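Local coordinates for protein inositol polyphosphate multikinase alpha (Arabidopsis thaliana, PDB 4FRF) that phosphorylates inositol phosphates with broad substrate specificity, using ATP to convert inositol 1,4,5-trisphosphate to the 1,3,4,5,6-pentakisphosphate, at residues 116-124 with 254-262; 126-137 with 157-165. One frame throughout, in Å; residues are numbered along the deposited sequence.

Interaction 1. Residues 116-124 with 254-262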
loop_
_atom_site.group_PDB
_atom_site.type_symbol
_atom_site.label_atom_id
_atom_site.label_comp_id
_atom_site.label_asym_id
_atom_site.label_seq_id
_atom_site.Cartn_x
_atom_site.Cartn_y
_atom_site.Cartn_z
ATOM N N THR A 116 -8.440 10.709 -0.105
ATOM C CA THR A 116 -8.347 9.421 -0.782
ATOM C C THR A 116 -7.060 9.326 -1.584
ATOM O O THR A 116 -6.309 8.366 -1.444
ATOM C CB THR A 116 -9.548 9.177 -1.715
ATOM O OG1 THR A 116 -10.581 8.517 -0.985
ATOM C CG2 THR A 116 -9.143 8.295 -2.909
ATOM N N VAL A 117 -6.804 10.337 -2.407
ATOM C CA VAL A 117 -5.593 10.379 -3.213
ATOM C C VAL A 117 -4.369 10.759 -2.371
ATOM O O VAL A 117 -3.348 10.056 -2.391
ATOM C CB VAL A 117 -5.723 11.351 -4.385
ATOM C CG1 VAL A 117 -4.404 11.471 -5.090
ATOM C CG2 VAL A 117 -6.779 10.874 -5.347
ATOM N N SER A 118 -4.488 11.851 -1.615
ATOM C CA SER A 118 -3.402 12.317 -0.769
ATOM C C SER A 118 -2.974 11.257 0.230
ATOM O O SER A 118 -1.812 10.885 0.292
ATOM C CB SER A 118 -3.787 13.608 -0.054
ATOM O OG SER A 118 -4.289 13.355 1.249
ATOM N N SER A 119 -3.917 10.755 1.006
ATOM C CA SER A 119 -3.596 9.715 1.987
ATOM C C SER A 119 -4.210 8.396 1.574
ATOM O O SER A 119 -4.832 8.292 0.503
ATOM C CB SER A 119 -4.086 10.131 3.354
ATOM O OG SER A 119 -3.867 11.518 3.529
ATOM N N GLY A 120 -4.045 7.375 2.396
ATOM C CA GLY A 120 -4.612 6.070 2.028
ATOM C C GLY A 120 -6.150 5.952 1.878
ATOM O O GLY A 120 -6.648 4.948 1.358
ATOM N N PHE A 121 -6.896 6.980 2.294
ATOM C CA PHE A 121 -8.248 6.752 2.797
ATOM C C PHE A 121 -9.126 8.006 2.841
ATOM O O PHE A 121 -8.712 9.076 2.390
ATOM C CB PHE A 121 -8.146 6.186 4.184
ATOM C CG PHE A 121 -7.442 7.085 5.141
ATOM C CD1 PHE A 121 -6.058 7.032 5.277
ATOM C CD2 PHE A 121 -8.161 7.968 5.935
ATOM C CE1 PHE A 121 -5.397 7.849 6.190
ATOM C CE2 PHE A 121 -7.525 8.772 6.859
ATOM C CZ PHE A 121 -6.131 8.721 6.982
ATOM N N ARG A 122 -10.312 7.881 3.450
ATOM C CA ARG A 122 -11.325 8.945 3.407
ATOM C C ARG A 122 -12.414 8.781 4.490
ATOM O O ARG A 122 -13.306 7.934 4.359
ATOM C CB ARG A 122 -11.992 8.962 2.036
ATOM C CG ARG A 122 -12.576 10.298 1.638
ATOM C CD ARG A 122 -13.697 10.158 0.587
ATOM N NE ARG A 122 -13.457 9.100 -0.393
ATOM C CZ ARG A 122 -14.170 8.932 -1.509
ATOM N NH1 ARG A 122 -15.158 9.766 -1.811
ATOM N NH2 ARG A 122 -13.893 7.936 -2.333
ATOM N N ILE A 123 -12.377 9.624 5.521
ATOM C CA ILE A 123 -13.435 9.628 6.527
ATOM C C ILE A 123 -14.776 10.003 5.883
ATOM O O ILE A 123 -14.913 11.079 5.299
ATOM C CB ILE A 123 -13.118 10.591 7.648
ATOM C CG1 ILE A 123 -11.836 10.172 8.338
ATOM C CG2 ILE A 123 -14.232 10.613 8.632
ATOM C CD1 ILE A 123 -11.290 11.207 9.246
ATOM N N SER A 124 -15.732 9.074 5.930
ATOM C CA SER A 124 -16.978 9.189 5.160
ATOM C C SER A 124 -18.085 9.702 6.047
ATOM O O SER A 124 -19.122 10.190 5.572
ATOM C CB SER A 124 -17.392 7.829 4.598
ATOM O OG SER A 124 -16.649 7.493 3.444
ATOM N N GLY A 254 -3.709 2.078 1.780
ATOM C CA GLY A 254 -4.648 2.831 2.616
ATOM C C GLY A 254 -4.525 2.497 4.085
ATOM O O GLY A 254 -4.309 3.378 4.913
ATOM N N LEU A 255 -4.604 1.213 4.404
ATOM C CA LEU A 255 -4.601 0.778 5.779
ATOM C C LEU A 255 -3.336 1.262 6.458
ATOM O O LEU A 255 -3.354 1.671 7.614
ATOM C CB LEU A 255 -4.701 -0.741 5.854
ATOM C CG LEU A 255 -4.765 -1.338 7.255
ATOM C CD1 LEU A 255 -6.043 -0.887 7.952
ATOM C CD2 LEU A 255 -4.662 -2.869 7.234
ATOM N N CYS A 256 -2.240 1.280 5.717
ATOM C CA CYS A 256 -0.955 1.622 6.315
ATOM C C CYS A 256 -0.863 3.114 6.639
ATOM O O CYS A 256 -0.431 3.488 7.729
ATOM C CB CYS A 256 0.212 1.150 5.435
ATOM S SG CYS A 256 0.550 -0.633 5.583
ATOM N N SER A 257 -1.321 3.953 5.710
ATOM C CA SER A 257 -1.467 5.368 5.975
ATOM C C SER A 257 -2.403 5.554 7.192
ATOM O O SER A 257 -2.030 6.146 8.224
ATOM C CB SER A 257 -2.054 6.051 4.748
ATOM O OG SER A 257 -2.047 7.457 4.877
ATOM N N PHE A 258 -3.592 4.978 7.114
ATOM C CA PHE A 258 -4.475 5.066 8.233
ATOM C C PHE A 258 -3.750 4.682 9.522
ATOM O O PHE A 258 -3.797 5.424 10.490
ATOM C CB PHE A 258 -5.729 4.223 8.029
ATOM C CG PHE A 258 -6.878 4.627 8.915
ATOM C CD1 PHE A 258 -7.754 5.637 8.523
ATOM C CD2 PHE A 258 -7.083 4.001 10.144
ATOM C CE1 PHE A 258 -8.823 6.008 9.340
ATOM C CE2 PHE A 258 -8.135 4.370 10.961
ATOM C CZ PHE A 258 -8.997 5.388 10.568
ATOM N N ILE A 259 -3.039 3.556 9.529
ATOM C CA ILE A 259 -2.407 3.105 10.778
ATOM C C ILE A 259 -1.450 4.160 11.305
ATOM O O ILE A 259 -1.282 4.319 12.525
ATOM C CB ILE A 259 -1.672 1.752 10.631
ATOM C CG1 ILE A 259 -2.681 0.616 10.505
ATOM C CG2 ILE A 259 -0.780 1.478 11.848
ATOM C CD1 ILE A 259 -2.101 -0.743 10.864
ATOM N N ASN A 260 -0.860 4.921 10.392
ATOM C CA ASN A 260 0.138 5.907 10.789
ATOM C C ASN A 260 -0.476 7.129 11.447
ATOM O O ASN A 260 0.070 7.634 12.440
ATOM C CB ASN A 260 1.018 6.323 9.610
ATOM C CG ASN A 260 2.178 7.186 10.038
ATOM O OD1 ASN A 260 2.170 8.402 9.825
ATOM N ND2 ASN A 260 3.161 6.576 10.706
ATOM N N PHE A 261 -1.611 7.598 10.899
ATOM C CA PHE A 261 -2.342 8.743 11.473
ATOM C C PHE A 261 -2.694 8.472 12.922
ATOM O O PHE A 261 -2.486 9.306 13.805
ATOM C CB PHE A 261 -3.616 8.983 10.717
ATOM C CG PHE A 261 -3.471 9.871 9.545
ATOM C CD1 PHE A 261 -4.073 11.117 9.535
ATOM C CD2 PHE A 261 -2.872 9.414 8.384
ATOM C CE1 PHE A 261 -4.035 11.919 8.395
ATOM C CE2 PHE A 261 -2.802 10.225 7.243
ATOM C CZ PHE A 261 -3.385 11.469 7.247
ATOM N N ILE A 262 -3.210 7.279 13.159
ATOM C CA ILE A 262 -3.609 6.874 14.474
ATOM C C ILE A 262 -2.409 6.676 15.384
ATOM O O ILE A 262 -2.490 6.886 16.581
ATOM C CB ILE A 262 -4.481 5.617 14.403
ATOM C CG1 ILE A 262 -5.853 6.002 13.873
ATOM C CG2 ILE A 262 -4.601 4.954 15.760
ATOM C CD1 ILE A 262 -6.690 4.863 13.464
#

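Interaction 2. Residues 126-137 with 157-165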
loop_
_atom_site.group_PDB
_atom_site.type_symbol
_atom_site.label_atom_id
_atom_site.label_comp_id
_atom_site.label_asym_id
_atom_site.label_seq_id
_atom_site.Cartn_x
_atom_site.Cartn_y
_atom_site.Cartn_z
ATOM N N PHE A 126 -18.995 10.070 10.678
ATOM C CA PHE A 126 -18.892 9.616 12.035
ATOM C C PHE A 126 -20.042 10.199 12.800
ATOM O O PHE A 126 -20.763 11.047 12.274
ATOM C CB PHE A 126 -17.568 10.062 12.654
ATOM C CG PHE A 126 -17.414 11.558 12.770
ATOM C CD1 PHE A 126 -17.766 12.212 13.928
ATOM C CD2 PHE A 126 -16.824 12.289 11.758
ATOM C CE1 PHE A 126 -17.584 13.570 14.054
ATOM C CE2 PHE A 126 -16.650 13.655 11.885
ATOM C CZ PHE A 126 -17.042 14.290 13.034
ATOM N N GLU A 127 -20.257 9.681 14.012
ATOM C CA GLU A 127 -21.228 10.216 14.965
ATOM C C GLU A 127 -20.670 10.046 16.382
ATOM O O GLU A 127 -20.216 8.963 16.759
ATOM C CB GLU A 127 -22.563 9.492 14.837
ATOM C CG GLU A 127 -23.571 9.852 15.931
ATOM C CD GLU A 127 -24.807 8.973 15.900
ATOM O OE1 GLU A 127 -24.644 7.768 15.602
ATOM O OE2 GLU A 127 -25.934 9.482 16.186
ATOM N N VAL A 128 -20.693 11.120 17.158
ATOM C CA VAL A 128 -19.922 11.178 18.395
ATOM C C VAL A 128 -20.748 11.742 19.558
ATOM O O VAL A 128 -21.712 12.471 19.343
ATOM C CB VAL A 128 -18.632 11.982 18.174
ATOM C CG1 VAL A 128 -18.202 12.698 19.438
ATOM C CG2 VAL A 128 -17.561 11.068 17.689
ATOM N N TYR A 129 -20.391 11.381 20.786
ATOM C CA TYR A 129 -21.243 11.697 21.942
ATOM C C TYR A 129 -20.578 12.639 22.963
ATOM O O TYR A 129 -19.885 12.193 23.879
ATOM C CB TYR A 129 -21.721 10.397 22.613
ATOM C CG TYR A 129 -22.479 10.594 23.903
ATOM C CD1 TYR A 129 -23.748 11.175 23.912
ATOM C CD2 TYR A 129 -21.949 10.166 25.115
ATOM C CE1 TYR A 129 -24.430 11.366 25.092
ATOM C CE2 TYR A 129 -22.641 10.348 26.308
ATOM C CZ TYR A 129 -23.872 10.947 26.286
ATOM O OH TYR A 129 -24.561 11.109 27.460
ATOM N N ASP A 130 -20.800 13.942 22.800
ATOM C CA ASP A 130 -20.240 14.949 23.713
ATOM C C ASP A 130 -20.714 14.724 25.155
ATOM O O ASP A 130 -21.900 14.887 25.460
ATOM C CB ASP A 130 -20.631 16.355 23.241
ATOM C CG ASP A 130 -19.962 17.465 24.051
ATOM O OD1 ASP A 130 -20.039 17.443 25.307
ATOM O OD2 ASP A 130 -19.416 18.400 23.419
ATOM N N HIS A 131 -19.783 14.372 26.040
ATOM C CA HIS A 131 -20.130 14.021 27.424
ATOM C C HIS A 131 -20.529 15.224 28.266
ATOM O O HIS A 131 -21.209 15.076 29.290
ATOM C CB HIS A 131 -18.990 13.259 28.098
ATOM C CG HIS A 131 -18.727 11.914 27.496
ATOM N ND1 HIS A 131 -18.775 10.748 28.229
ATOM C CD2 HIS A 131 -18.437 11.548 26.223
ATOM C CE1 HIS A 131 -18.511 9.723 27.436
ATOM N NE2 HIS A 131 -18.311 10.181 26.213
ATOM N N LYS A 132 -20.119 16.414 27.843
ATOM C CA LYS A 132 -20.485 17.623 28.580
ATOM C C LYS A 132 -21.924 18.050 28.295
ATOM O O LYS A 132 -22.630 18.508 29.190
ATOM C CB LYS A 132 -19.508 18.768 28.285
ATOM C CG LYS A 132 -19.533 19.882 29.340
ATOM C CD LYS A 132 -18.340 20.820 29.189
ATOM C CE LYS A 132 -18.521 22.083 30.013
ATOM N NZ LYS A 132 -18.711 21.782 31.456
ATOM N N GLU A 133 -22.363 17.868 27.054
ATOM C CA GLU A 133 -23.713 18.262 26.655
ATOM C C GLU A 133 -24.637 17.054 26.496
ATOM O O GLU A 133 -25.701 17.159 25.889
ATOM C CB GLU A 133 -23.677 19.061 25.345
ATOM C CG GLU A 133 -22.495 20.014 25.217
ATOM C CD GLU A 133 -22.697 21.318 25.975
ATOM O OE1 GLU A 133 -23.818 21.554 26.496
ATOM O OE2 GLU A 133 -21.730 22.110 26.041
ATOM N N SER A 134 -24.209 15.906 27.015
ATOM C CA SER A 134 -24.986 14.661 26.917
ATOM C C SER A 134 -25.781 14.561 25.621
ATOM O O SER A 134 -27.013 14.481 25.647
ATOM C CB SER A 134 -25.923 14.523 28.113
ATOM O OG SER A 134 -25.184 14.367 29.300
ATOM N N SER A 135 -25.075 14.498 24.492
ATOM C CA SER A 135 -25.726 14.621 23.202
ATOM C C SER A 135 -24.873 14.078 22.056
ATOM O O SER A 135 -23.704 14.422 21.938
ATOM C CB SER A 135 -26.064 16.088 22.953
ATOM O OG SER A 135 -26.876 16.236 21.808
ATOM N N PHE A 136 -25.463 13.237 21.209
ATOM C CA PHE A 136 -24.795 12.817 19.968
ATOM C C PHE A 136 -24.897 13.912 18.926
ATOM O O PHE A 136 -25.942 14.543 18.770
ATOM C CB PHE A 136 -25.421 11.541 19.382
ATOM C CG PHE A 136 -25.382 10.355 20.303
ATOM C CD1 PHE A 136 -24.378 9.402 20.183
ATOM C CD2 PHE A 136 -26.402 10.150 21.246
ATOM C CE1 PHE A 136 -24.368 8.289 21.011
ATOM C CE2 PHE A 136 -26.397 9.046 22.076
ATOM C CZ PHE A 136 -25.401 8.115 21.971
ATOM N N TRP A 137 -23.818 14.102 18.179
ATOM C CA TRP A 137 -23.881 14.870 16.945
ATOM C C TRP A 137 -23.146 14.137 15.819
ATOM O O TRP A 137 -22.393 13.190 16.061
ATOM C CB TRP A 137 -23.309 16.270 17.146
ATOM C CG TRP A 137 -21.866 16.277 17.210
ATOM C CD1 TRP A 137 -21.097 15.800 18.222
ATOM C CD2 TRP A 137 -20.963 16.720 16.187
ATOM N NE1 TRP A 137 -19.756 15.911 17.896
ATOM C CE2 TRP A 137 -19.650 16.480 16.655
ATOM C CE3 TRP A 137 -21.137 17.305 14.928
ATOM C CZ2 TRP A 137 -18.521 16.830 15.924
ATOM C CZ3 TRP A 137 -20.019 17.636 14.197
ATOM C CH2 TRP A 137 -18.721 17.399 14.698
ATOM N N ARG A 157 -9.111 12.854 15.668
ATOM C CA ARG A 157 -8.827 13.160 17.055
ATOM C C ARG A 157 -10.102 13.601 17.767
ATOM O O ARG A 157 -10.297 13.314 18.949
ATOM C CB ARG A 157 -7.754 14.239 17.155
ATOM C CG ARG A 157 -7.127 14.335 18.530
ATOM C CD ARG A 157 -6.220 15.529 18.629
ATOM N NE ARG A 157 -5.236 15.535 17.557
ATOM C CZ ARG A 157 -4.001 15.065 17.682
ATOM N NH1 ARG A 157 -3.600 14.556 18.846
ATOM N NH2 ARG A 157 -3.162 15.110 16.645
ATOM N N LYS A 158 -10.963 14.301 17.040
ATOM C CA LYS A 158 -12.286 14.593 17.529
ATOM C C LYS A 158 -12.939 13.285 17.927
ATOM O O LYS A 158 -13.466 13.145 19.036
ATOM C CB LYS A 158 -13.116 15.262 16.439
ATOM C CG LYS A 158 -12.953 16.768 16.338
ATOM C CD LYS A 158 -13.738 17.300 15.144
ATOM C CE LYS A 158 -13.933 18.802 15.216
ATOM N NZ LYS A 158 -14.551 19.319 13.962
ATOM N N PHE A 159 -12.831 12.301 17.038
ATOM C CA PHE A 159 -13.505 11.022 17.211
ATOM C C PHE A 159 -13.231 10.374 18.577
ATOM O O PHE A 159 -13.983 9.502 19.014
ATOM C CB PHE A 159 -13.127 10.067 16.079
ATOM C CG PHE A 159 -13.787 8.730 16.176
ATOM C CD1 PHE A 159 -15.095 8.564 15.782
ATOM C CD2 PHE A 159 -13.096 7.633 16.670
ATOM C CE1 PHE A 159 -15.723 7.330 15.904
ATOM C CE2 PHE A 159 -13.718 6.398 16.794
ATOM C CZ PHE A 159 -15.032 6.249 16.408
ATOM N N VAL A 160 -12.165 10.809 19.248
ATOM C CA VAL A 160 -11.812 10.259 20.555
ATOM C C VAL A 160 -11.739 11.321 21.643
ATOM O O VAL A 160 -10.938 11.208 22.574
ATOM C CB VAL A 160 -10.481 9.479 20.519
ATOM C CG1 VAL A 160 -10.696 8.094 19.937
ATOM C CG2 VAL A 160 -9.421 10.249 19.736
ATOM N N SER A 161 -12.590 12.335 21.539
ATOM C CA SER A 161 -12.658 13.376 22.563
ATOM C C SER A 161 -14.020 13.386 23.275
ATOM O O SER A 161 -14.980 12.778 22.808
ATOM C CB SER A 161 -12.375 14.745 21.946
ATOM O OG SER A 161 -11.247 14.686 21.090
ATOM N N SER A 162 -14.095 14.073 24.409
ATOM C CA SER A 162 -15.378 14.297 25.078
ATOM C C SER A 162 -15.986 15.635 24.656
ATOM O O SER A 162 -17.138 15.916 24.946
ATOM C CB SER A 162 -15.220 14.242 26.595
ATOM O OG SER A 162 -14.128 15.036 27.019
ATOM N N ASN A 163 -15.216 16.421 23.912
ATOM C CA ASN A 163 -15.618 17.767 23.508
ATOM C C ASN A 163 -15.995 17.857 22.042
ATOM O O ASN A 163 -15.247 17.400 21.159
ATOM C CB ASN A 163 -14.470 18.742 23.766
ATOM C CG ASN A 163 -13.527 18.253 24.855
ATOM O OD1 ASN A 163 -12.359 17.910 24.586
ATOM N ND2 ASN A 163 -14.042 18.177 26.093
ATOM N N SER A 164 -17.122 18.496 21.769
ATOM C CA SER A 164 -17.410 18.935 20.416
ATOM C C SER A 164 -18.356 20.116 20.430
ATOM O O SER A 164 -19.550 19.978 20.163
ATOM C CB SER A 164 -17.970 17.772 19.601
ATOM O OG SER A 164 -16.942 16.842 19.282
ATOM N N LEU A 165 -17.806 21.272 20.804
ATOM C CA LEU A 165 -18.597 22.462 21.121
ATOM C C LEU A 165 -17.887 23.729 20.624
ATOM O O LEU A 165 -16.677 23.722 20.371
ATOM C CB LEU A 165 -18.844 22.552 22.638
ATOM C CG LEU A 165 -19.379 23.882 23.185
ATOM C CD1 LEU A 165 -20.840 24.097 22.784
ATOM C CD2 LEU A 165 -19.218 23.964 24.706
#

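Interaction 1. Residues 116-124 with 254-262
Phe-121 carries CG between its backbone N and carbonyl carbon (chi1 60°), which sends the ring at helix 249-265, while Phe-258 holds CG opposite its own N (chi1 -160°) and turns a ring edge to meet it. CD1 of Phe-258 lies over the centre of one face of the Phe-121 ring and is 3.5 Å from Phe-121 CD2. The Phe-121 ring in turn points CZ at the centre of a face of the Phe-261 ring, 3.6 Å from Phe-261 CD2. Two T-shaped pairs, centroids 4.8 Å (Phe-121 to Phe-258) and 4.9 Å apart (Phe-121 to Phe-261), thus make a buried aromatic cluster. A glycine at Phe-121 would probably leave both partner rings without the one joining them and open a gap between strand and helix.

Beside the cluster, Gly-120 N donates a nearly straight bond (166°) to Ser-257 OG at 3.2 Å; serine is short enough to fit beside this backbone and still offers an acceptor. A CB on Gly-120 would strike Gly-254 CA and Ser-257 CB, and one on Gly-254 would strike Gly-120 O; glycine at both lets the backbones approach. The contact packs the start of strand 121-130 against helix 249-265, the rings filling the space between. Around it, Phe-258 packs on Met-90 (strand 83-90) and Leu-191 (helix 187-200), Phe-261 on Arg-153 (helix 149-158), and Ser-257 on Ile-247 of the second subunit.

Interaction 2. Residues 126-137 with 157-165
Asp-130 and Ser-164 are joined by a hydrogen bond: the backbone N of Ser-164 donates to Asp-130 OD2 at 2.8 Å, arriving from above the carboxylate plane. The torsion chi1 of -174° swings the carboxylate of Asp-130 away from its own N, toward the 157-165 segment. Its other oxygen, OD1, serves the turn between the strands, accepting from Glu-133 N at 2.9 Å in an Asx motif, with a weak bond from Lys-132 N besides. Next to it His-131 N donates to Ser-162 O at 3.3 Å, in the carbonyl plane and on a lone pair. The polar ends of these two side chains look elsewhere, His-131 NE2 to Asn-217 and Ser-162 OG to Ser-174.

Earlier in the strand, at Phe-126 and Val-128, the packing is apolar and buried. Val-128 CG2 lies 4.0 Å from Phe-159 CD1, and Phe-126 CB reaches the same ring atom; branched and aromatic residues suit this interior face, where Phe-159 also meets Tyr-215 edge-to-face.

Partly exposed Trp-137 lies against Ser-164 without a hydrogen bond between their side chains; Ser-164 OG donates to Asn-163 O instead. Toward solvent the fit is looser: exposed Glu-133 merely brings OE2 to 3.4 Å from Leu-165 CD2, and residues 166-171, which follow Leu-165, are not modelled.

Because the carboxylate of Asp-130 takes backbone N-H groups from both segments, it ties the hairpin turn to the chain that follows helix 149-158; these donors would probably stabilise its ionised form.

Both contacts use strand 121-130, interaction 1 at its beginning and interaction 2 at its far end, with their centres about 22 Å apart. Both segments of interaction 2 fall within the span of chain that interaction 1 brings together. Interaction 1 lies about 10 Å from the centre of the chain and is wholly buried, whereas interaction 2, about 19 Å from it, is partly open. Near interaction 1 the backbone pairs Gly-120 with Gly-91, Arg-122 with Lys-89 and Ser-124 with Asp-87; these partners fit the PxxxDxKxG signature of inositol phosphate kinases, so this contact probably lies closer to the substrate site than interaction 2, which fastens the hairpin end of the same sheet.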